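Protease Do-like 2, chloroplastic (Arabidopsis thaliana, PDB 4FLN) is a chloroplast serine protease that performs the primary cleavage of the photodamaged D1 protein of photosystem II. Local coordinates at residues S63-K68 / P370-V375; V379-S384 / I418-L423. One frame throughout, in Å; residues are numbered along the deposited sequence.

Interaction 1: residues S63-K68 / P370-V375; sequences SLPWQK and PSYIIV
Trp-66 turns the edge of its six-membered ring onto one face of Tyr-372, a T-shaped pair with centroids 5.4 Å apart and planes at 63°. The edge atom is Trp-66 CE3, which lies over the rim of the tyrosine ring at 3.6 Å from Tyr-372 CE1. In Tyr-372, chi1 79° puts CG between the backbone N and the carbonyl carbon, and from there the ring offers its face to Trp-66 CE3 while its root stays beside Pro-65. Trp-66 CZ3 also meets the tip of Ile-374, 4.1 Å from CD1, the two side chains crossing at about a right angle, while Leu-64 CB lies over one indole face. Pro-65 CG is 3.6 Å from Tyr-372 CB, and Pro-65 CB reaches CG of Pro-370 at 3.5 Å. With no polar bond between the two segments, the joint is apolar and aromatic. The phenol hydroxyl is hydrogen-bonded to Ser-497 O, which anchors the far end of the ring. Residues 63-68 belong to the loop between the first two strands of the protease barrel, probably the counterpart of loop LA in HtrA proteases, and here it docks on the segment leading into strand 373-375 of the C-terminal PDZ domain.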
ATOM      1  N   SER B  63      13.863 -24.325  -8.016  1.00 66.71           N
ATOM      2  CA  SER B  63      14.998 -23.631  -7.437  1.00 63.75           C
ATOM      3  C   SER B  63      15.982 -24.642  -6.877  1.00 64.09           C
ATOM      4  O   SER B  63      17.186 -24.543  -7.107  1.00 72.84           O
ATOM      5  CB  SER B  63      14.520 -22.682  -6.342  1.00 67.65           C
ATOM      6  OG  SER B  63      13.572 -21.759  -6.857  1.00 68.06           O
ATOM      7  N   LEU B  64      15.460 -25.623  -6.150  1.00 63.44           N
ATOM      8  CA  LEU B  64      16.270 -26.728  -5.645  1.00 76.07           C
ATOM      9  C   LEU B  64      15.698 -28.048  -6.180  1.00 79.55           C
ATOM     10  O   LEU B  64      14.843 -28.653  -5.533  1.00 80.00           O
ATOM     11  CB  LEU B  64      16.244 -26.738  -4.113  1.00 77.60           C
ATOM     12  CG  LEU B  64      16.400 -25.410  -3.361  1.00 75.96           C
ATOM     13  CD1 LEU B  64      15.780 -25.498  -1.968  1.00 70.29           C
ATOM     14  CD2 LEU B  64      17.858 -24.979  -3.279  1.00 77.39           C
ATOM     15  N   PRO B  65      16.139 -28.491  -7.375  1.00 68.75           N
ATOM     16  CA  PRO B  65      15.366 -29.616  -7.913  1.00 64.70           C
ATOM     17  C   PRO B  65      15.828 -31.028  -7.538  1.00 69.67           C
ATOM     18  O   PRO B  65      15.683 -31.928  -8.366  1.00 68.70           O
ATOM     19  CB  PRO B  65      15.579 -29.446  -9.414  1.00 59.27           C
ATOM     20  CG  PRO B  65      16.982 -28.903  -9.509  1.00 56.54           C
ATOM     21  CD  PRO B  65      17.156 -28.000  -8.321  1.00 59.76           C
ATOM     22  N   TRP B  66      16.297 -31.231  -6.310  1.00 71.44           N
ATOM     23  CA  TRP B  66      16.430 -32.560  -5.718  1.00 61.63           C
ATOM     24  C   TRP B  66      15.289 -32.711  -4.728  1.00 54.73           C
ATOM     25  O   TRP B  66      15.154 -33.733  -4.066  1.00 50.22           O
ATOM     26  CB  TRP B  66      17.784 -32.731  -5.029  1.00 57.74           C
ATOM     27  CG  TRP B  66      18.189 -31.507  -4.295  1.00 70.37           C
ATOM     28  CD1 TRP B  66      17.871 -31.182  -3.014  1.00 73.76           C
ATOM     29  CD2 TRP B  66      18.963 -30.417  -4.809  1.00 78.31           C
ATOM     30  NE1 TRP B  66      18.408 -29.959  -2.690  1.00 80.50           N
ATOM     31  CE2 TRP B  66      19.082 -29.468  -3.778  1.00 81.54           C
ATOM     32  CE3 TRP B  66      19.570 -30.154  -6.042  1.00 77.96           C
ATOM     33  CZ2 TRP B  66      19.781 -28.274  -3.939  1.00 81.89           C
ATOM     34  CZ3 TRP B  66      20.263 -28.974  -6.199  1.00 81.47           C
ATOM     35  CH2 TRP B  66      20.363 -28.046  -5.152  1.00 83.57           C
ATOM     36  N   GLN B  67      14.493 -31.650  -4.625  1.00 56.37           N
ATOM     37  CA  GLN B  67      13.445 -31.528  -3.616  1.00 61.28           C
ATOM     38  C   GLN B  67      12.077 -31.316  -4.250  1.00 61.28           C
ATOM     39  O   GLN B  67      11.951 -30.955  -5.427  1.00 62.43           O
ATOM     40  CB  GLN B  67      13.710 -30.339  -2.685  1.00 68.57           C
ATOM     41  CG  GLN B  67      14.715 -30.569  -1.573  1.00 78.46           C
ATOM     42  CD  GLN B  67      14.787 -29.390  -0.602  1.00 83.94           C
ATOM     43  OE1 GLN B  67      13.927 -28.503  -0.610  1.00 75.82           O
ATOM     44  NE2 GLN B  67      15.817 -29.382   0.241  1.00 90.44           N
ATOM     45  N   LYS B  68      11.049 -31.530  -3.444  1.00 53.10           N
ATOM     46  CA  LYS B  68       9.699 -31.264  -3.875  1.00 57.43           C
ATOM     47  C   LYS B  68       9.077 -30.133  -3.048  1.00 55.62           C
ATOM     48  O   LYS B  68       9.517 -29.854  -1.935  1.00 54.14           O
ATOM     49  CB  LYS B  68       8.881 -32.555  -3.829  1.00 61.95           C
ATOM     50  CG  LYS B  68       9.357 -33.569  -4.874  1.00 70.75           C
ATOM     51  CD  LYS B  68       8.398 -34.733  -5.056  1.00 72.64           C
ATOM     52  CE  LYS B  68       8.607 -35.405  -6.405  1.00 73.83           C
ATOM     53  NZ  LYS B  68       8.267 -34.493  -7.539  1.00 77.18           N
ATOM     54  N   PRO B 370      12.456 -31.911 -12.828  1.00 66.18           N
ATOM     55  CA  PRO B 370      13.395 -31.191 -13.693  1.00 47.69           C
ATOM     56  C   PRO B 370      14.804 -31.735 -13.545  1.00 47.37           C
ATOM     57  O   PRO B 370      15.209 -32.149 -12.460  1.00 46.95           O
ATOM     58  CB  PRO B 370      13.324 -29.761 -13.170  1.00 44.93           C
ATOM     59  CG  PRO B 370      12.956 -29.906 -11.753  1.00 54.89           C
ATOM     60  CD  PRO B 370      12.074 -31.116 -11.649  1.00 58.24           C
ATOM     61  N   SER B 371      15.538 -31.742 -14.647  1.00 50.31           N
ATOM     62  CA  SER B 371      16.873 -32.305 -14.672  1.00 51.31           C
ATOM     63  C   SER B 371      17.844 -31.418 -13.915  1.00 54.57           C
ATOM     64  O   SER B 371      17.677 -30.196 -13.856  1.00 48.19           O
ATOM     65  CB  SER B 371      17.343 -32.442 -16.113  1.00 53.73           C
ATOM     66  OG  SER B 371      16.319 -33.006 -16.905  1.00 55.53           O
ATOM     67  N   TYR B 372      18.848 -32.043 -13.313  1.00 58.40           N
ATOM     68  CA  TYR B 372      19.933 -31.296 -12.705  1.00 56.33           C
ATOM     69  C   TYR B 372      21.216 -32.108 -12.643  1.00 55.48           C
ATOM     70  O   TYR B 372      21.181 -33.333 -12.557  1.00 65.62           O
ATOM     71  CB  TYR B 372      19.535 -30.757 -11.327  1.00 58.35           C
ATOM     72  CG  TYR B 372      19.570 -31.754 -10.195  1.00 61.60           C
ATOM     73  CD1 TYR B 372      20.679 -31.840  -9.360  1.00 60.59           C
ATOM     74  CD2 TYR B 372      18.488 -32.586  -9.940  1.00 60.61           C
ATOM     75  CE1 TYR B 372      20.716 -32.739  -8.312  1.00 65.31           C
ATOM     76  CE2 TYR B 372      18.515 -33.488  -8.891  1.00 64.34           C
ATOM     77  CZ  TYR B 372      19.631 -33.561  -8.080  1.00 67.80           C
ATOM     78  OH  TYR B 372      19.669 -34.457  -7.037  1.00 71.92           O
ATOM     79  N   ILE B 373      22.345 -31.415 -12.718  1.00 52.80           N
ATOM     80  CA  ILE B 373      23.649 -32.035 -12.535  1.00 52.84           C
ATOM     81  C   ILE B 373      24.553 -31.081 -11.749  1.00 51.39           C
ATOM     82  O   ILE B 373      24.508 -29.865 -11.952  1.00 48.86           O
ATOM     83  CB  ILE B 373      24.276 -32.460 -13.890  1.00 44.37           C
ATOM     84  CG1 ILE B 373      25.630 -33.132 -13.676  1.00 51.11           C
ATOM     85  CG2 ILE B 373      24.401 -31.278 -14.831  1.00 41.53           C
ATOM     86  CD1 ILE B 373      26.206 -33.749 -14.939  1.00 59.20           C
ATOM     87  N   ILE B 374      25.342 -31.631 -10.832  1.00 49.46           N
ATOM     88  CA  ILE B 374      26.209 -30.827  -9.976  1.00 47.34           C
ATOM     89  C   ILE B 374      27.673 -31.221 -10.134  1.00 51.09           C
ATOM     90  O   ILE B 374      28.039 -32.378  -9.952  1.00 57.43           O
ATOM     91  CB  ILE B 374      25.813 -30.971  -8.496  1.00 51.41           C
ATOM     92  CG1 ILE B 374      24.307 -30.786  -8.326  1.00 52.14           C
ATOM     93  CG2 ILE B 374      26.553 -29.960  -7.633  1.00 50.46           C
ATOM     94  CD1 ILE B 374      23.845 -30.839  -6.886  1.00 50.37           C
ATOM     95  N   VAL B 375      28.507 -30.255 -10.495  1.00 62.40           N
ATOM     96  CA  VAL B 375      29.940 -30.491 -10.629  1.00 64.87           C
ATOM     97  C   VAL B 375      30.708 -29.513  -9.757  1.00 61.55           C
ATOM     98  O   VAL B 375      30.557 -28.302  -9.894  1.00 59.48           O
ATOM     99  CB  VAL B 375      30.428 -30.300 -12.077  1.00 61.75           C
ATOM    100  CG1 VAL B 375      31.705 -31.089 -12.295  1.00 59.42           C
ATOM    101  CG2 VAL B 375      29.363 -30.731 -13.064  1.00 63.39           C
TER

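Interaction 2: residues V379-S384 / I418-L423; sequences VFTPLS and ILSQVL
A beta bulge in the antiparallel sheet of the C-terminal PDZ domain joins strands 379-382 and 418-422, with Ser-420 and Gln-421 together facing Val-379. The evidence is in the bonds: Ser-420 N donates to Val-379 O at 3.0 Å, whereas Val-379 N donates to Gln-421 O at 3.1 Å, and Ser-420 has a helix-like backbone. Ser-420 OG adds a weak bond to Val-379 O. Before the bulge the pairing is regular: Thr-381 and Ile-418 exchange both backbone bonds, Ile-418 N to Thr-381 O being nearly straight at 171°. The strand axes run at 136°, well short of exactly antiparallel. On one sheet face Phe-380 and Leu-419 form the non-hydrogen-bonded pair; with the phenyl CG anti to its carbonyl carbon (chi1 -62°), Phe-380 CE1 passes 3.8 Å from Leu-419 CB, and the ring also meets that of Phe-467. Thr-381 and Ile-418 share the other face, where Leu-387 of helix 385-391 touches both. Past the strand end, Leu-383 CG lies 3.9 Å from Ile-418 CG2, the two side chains crossing almost perpendicularly. Beyond the bulge, Val-379 CG2 packs against Leu-423 CG at 4.0 Å.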
ATOM      1  N   VAL B 379      25.812 -26.045  -9.574  1.00 36.14           N
ATOM      2  CA  VAL B 379      24.522 -26.670  -9.799  1.00 47.78           C
ATOM      3  C   VAL B 379      23.887 -26.178 -11.093  1.00 53.25           C
ATOM      4  O   VAL B 379      23.618 -24.980 -11.252  1.00 58.06           O
ATOM      5  CB  VAL B 379      23.581 -26.419  -8.606  1.00 53.62           C
ATOM      6  CG1 VAL B 379      22.163 -26.784  -8.953  1.00 43.96           C
ATOM      7  CG2 VAL B 379      24.057 -27.206  -7.399  1.00 63.02           C
ATOM      8  N   PHE B 380      23.658 -27.112 -12.014  1.00 49.41           N
ATOM      9  CA  PHE B 380      23.073 -26.806 -13.321  1.00 52.08           C
ATOM     10  C   PHE B 380      21.632 -27.333 -13.491  1.00 51.68           C
ATOM     11  O   PHE B 380      21.328 -28.465 -13.125  1.00 53.62           O
ATOM     12  CB  PHE B 380      23.956 -27.379 -14.436  1.00 44.15           C
ATOM     13  CG  PHE B 380      25.343 -26.801 -14.483  1.00 44.79           C
ATOM     14  CD1 PHE B 380      25.560 -25.521 -14.957  1.00 48.30           C
ATOM     15  CD2 PHE B 380      26.434 -27.551 -14.091  1.00 52.96           C
ATOM     16  CE1 PHE B 380      26.830 -24.992 -15.021  1.00 45.20           C
ATOM     17  CE2 PHE B 380      27.710 -27.027 -14.148  1.00 52.64           C
ATOM     18  CZ  PHE B 380      27.906 -25.743 -14.613  1.00 49.74           C
ATOM     19  N   THR B 381      20.748 -26.502 -14.036  1.00 41.20           N
ATOM     20  CA  THR B 381      19.442 -26.959 -14.522  1.00 46.42           C
ATOM     21  C   THR B 381      19.075 -26.253 -15.818  1.00 53.40           C
ATOM     22  O   THR B 381      19.633 -25.195 -16.140  1.00 53.51           O
ATOM     23  CB  THR B 381      18.292 -26.679 -13.542  1.00 45.26           C
ATOM     24  OG1 THR B 381      18.497 -25.406 -12.923  1.00 55.17           O
ATOM     25  CG2 THR B 381      18.195 -27.742 -12.493  1.00 44.72           C
ATOM     26  N   PRO B 382      18.121 -26.830 -16.568  1.00 48.13           N
ATOM     27  CA  PRO B 382      17.582 -26.123 -17.730  1.00 40.60           C
ATOM     28  C   PRO B 382      16.700 -24.965 -17.267  1.00 43.45           C
ATOM     29  O   PRO B 382      16.014 -25.059 -16.249  1.00 50.10           O
ATOM     30  CB  PRO B 382      16.756 -27.196 -18.443  1.00 29.34           C
ATOM     31  CG  PRO B 382      17.222 -28.492 -17.879  1.00 41.21           C
ATOM     32  CD  PRO B 382      17.568 -28.187 -16.460  1.00 44.87           C
ATOM     33  N   LEU B 383      16.757 -23.859 -17.995  1.00 41.12           N
ATOM     34  CA  LEU B 383      15.912 -22.722 -17.710  1.00 40.23           C
ATOM     35  C   LEU B 383      14.497 -23.125 -18.097  1.00 44.34           C
ATOM     36  O   LEU B 383      14.274 -23.718 -19.157  1.00 46.33           O
ATOM     37  CB  LEU B 383      16.372 -21.522 -18.541  1.00 48.12           C
ATOM     38  CG  LEU B 383      16.254 -20.073 -18.052  1.00 44.04           C
ATOM     39  CD1 LEU B 383      15.776 -19.212 -19.197  1.00 37.40           C
ATOM     40  CD2 LEU B 383      15.344 -19.922 -16.857  1.00 38.53           C
ATOM     41  N   SER B 384      13.543 -22.828 -17.227  1.00 46.84           N
ATOM     42  CA  SER B 384      12.145 -23.109 -17.515  1.00 48.49           C
ATOM     43  C   SER B 384      11.282 -21.987 -16.959  1.00 47.31           C
ATOM     44  O   SER B 384      11.726 -21.211 -16.121  1.00 46.17           O
ATOM     45  CB  SER B 384      11.726 -24.461 -16.924  1.00 46.94           C
ATOM     46  OG  SER B 384      11.664 -24.421 -15.508  1.00 48.40           O
ATOM     47  N   ILE B 418      21.458 -23.335 -17.288  1.00 45.82           N
ATOM     48  CA  ILE B 418      21.910 -22.299 -16.392  1.00 43.62           C
ATOM     49  C   ILE B 418      22.599 -22.874 -15.172  1.00 48.13           C
ATOM     50  O   ILE B 418      22.334 -23.995 -14.744  1.00 50.40           O
ATOM     51  CB  ILE B 418      20.769 -21.384 -15.931  1.00 42.12           C
ATOM     52  CG1 ILE B 418      19.835 -22.144 -14.994  1.00 55.06           C
ATOM     53  CG2 ILE B 418      20.018 -20.820 -17.123  1.00 34.06           C
ATOM     54  CD1 ILE B 418      19.163 -21.253 -13.979  1.00 60.52           C
ATOM     55  N   LEU B 419      23.504 -22.079 -14.633  1.00 50.90           N
ATOM     56  CA  LEU B 419      24.092 -22.337 -13.350  1.00 47.73           C
ATOM     57  C   LEU B 419      23.241 -21.545 -12.376  1.00 50.15           C
ATOM     58  O   LEU B 419      23.283 -20.316 -12.373  1.00 48.76           O
ATOM     59  CB  LEU B 419      25.503 -21.776 -13.375  1.00 47.69           C
ATOM     60  CG  LEU B 419      26.226 -21.635 -12.050  1.00 41.49           C
ATOM     61  CD1 LEU B 419      26.181 -22.956 -11.332  1.00 49.18           C
ATOM     62  CD2 LEU B 419      27.638 -21.219 -12.323  1.00 40.40           C
ATOM     63  N   SER B 420      22.458 -22.234 -11.555  1.00 47.83           N
ATOM     64  CA  SER B 420      21.568 -21.534 -10.620  1.00 55.00           C
ATOM     65  C   SER B 420      22.297 -21.015  -9.373  1.00 50.16           C
ATOM     66  O   SER B 420      22.285 -19.815  -9.103  1.00 53.71           O
ATOM     67  CB  SER B 420      20.319 -22.355 -10.266  1.00 58.25           C
ATOM     68  OG  SER B 420      20.609 -23.733 -10.144  1.00 63.31           O
ATOM     69  N   GLN B 421      22.902 -21.917  -8.606  1.00 44.28           N
ATOM     70  CA  GLN B 421      23.734 -21.523  -7.471  1.00 50.84           C
ATOM     71  C   GLN B 421      25.048 -22.312  -7.455  1.00 57.32           C
ATOM     72  O   GLN B 421      25.186 -23.324  -8.144  1.00 61.52           O
ATOM     73  CB  GLN B 421      22.974 -21.732  -6.152  1.00 51.76           C
ATOM     74  CG  GLN B 421      22.815 -23.196  -5.752  1.00 58.31           C
ATOM     75  CD  GLN B 421      21.666 -23.433  -4.791  1.00 64.36           C
ATOM     76  OE1 GLN B 421      20.566 -23.784  -5.214  1.00 75.21           O
ATOM     77  NE2 GLN B 421      21.916 -23.256  -3.492  1.00 61.57           N
ATOM     78  N   VAL B 422      26.019 -21.840  -6.680  1.00 55.70           N
ATOM     79  CA  VAL B 422      27.224 -22.621  -6.421  1.00 52.16           C
ATOM     80  C   VAL B 422      27.247 -22.990  -4.950  1.00 53.74           C
ATOM     81  O   VAL B 422      27.175 -22.117  -4.098  1.00 59.48           O
ATOM     82  CB  VAL B 422      28.513 -21.832  -6.727  1.00 45.10           C
ATOM     83  CG1 VAL B 422      29.720 -22.600  -6.234  1.00 43.57           C
ATOM     84  CG2 VAL B 422      28.633 -21.552  -8.213  1.00 45.42           C
ATOM     85  N   LEU B 423      27.356 -24.272  -4.634  1.00 58.68           N
ATOM     86  CA  LEU B 423      27.414 -24.647  -3.229  1.00 54.83           C
ATOM     87  C   LEU B 423      28.861 -24.488  -2.786  1.00 55.70           C
ATOM     88  O   LEU B 423      29.746 -25.230  -3.236  1.00 45.07           O
ATOM     89  CB  LEU B 423      26.960 -26.089  -3.043  1.00 43.64           C
ATOM     90  CG  LEU B 423      25.770 -26.524  -3.887  1.00 34.02           C
ATOM     91  CD1 LEU B 423      25.516 -27.993  -3.690  1.00 34.69           C
ATOM     92  CD2 LEU B 423      24.566 -25.726  -3.482  1.00 55.17           C
TER

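From the N terminus, residues 63-68 leave the protease barrel between strands 50-57 and 72-82, and interaction 1 closes a loop of 301 residues holding the rest of the protease and the first PDZ domain. The chain then turns straight from strand 373-375 into strand 378-382, where a probable hydrogen bond, Phe-380 N to Ile-373 O at 2.9 Å, couples the two contacts. Interaction 2 closes a second loop, of 33 residues, containing helices 385-391 and 398-406. The loops neither nest nor cross: they follow in series. Thr-381 touches both Pro-65 and Tyr-372, so protease loop and PDZ sheet meet there, and both contacts also reach a second subunit.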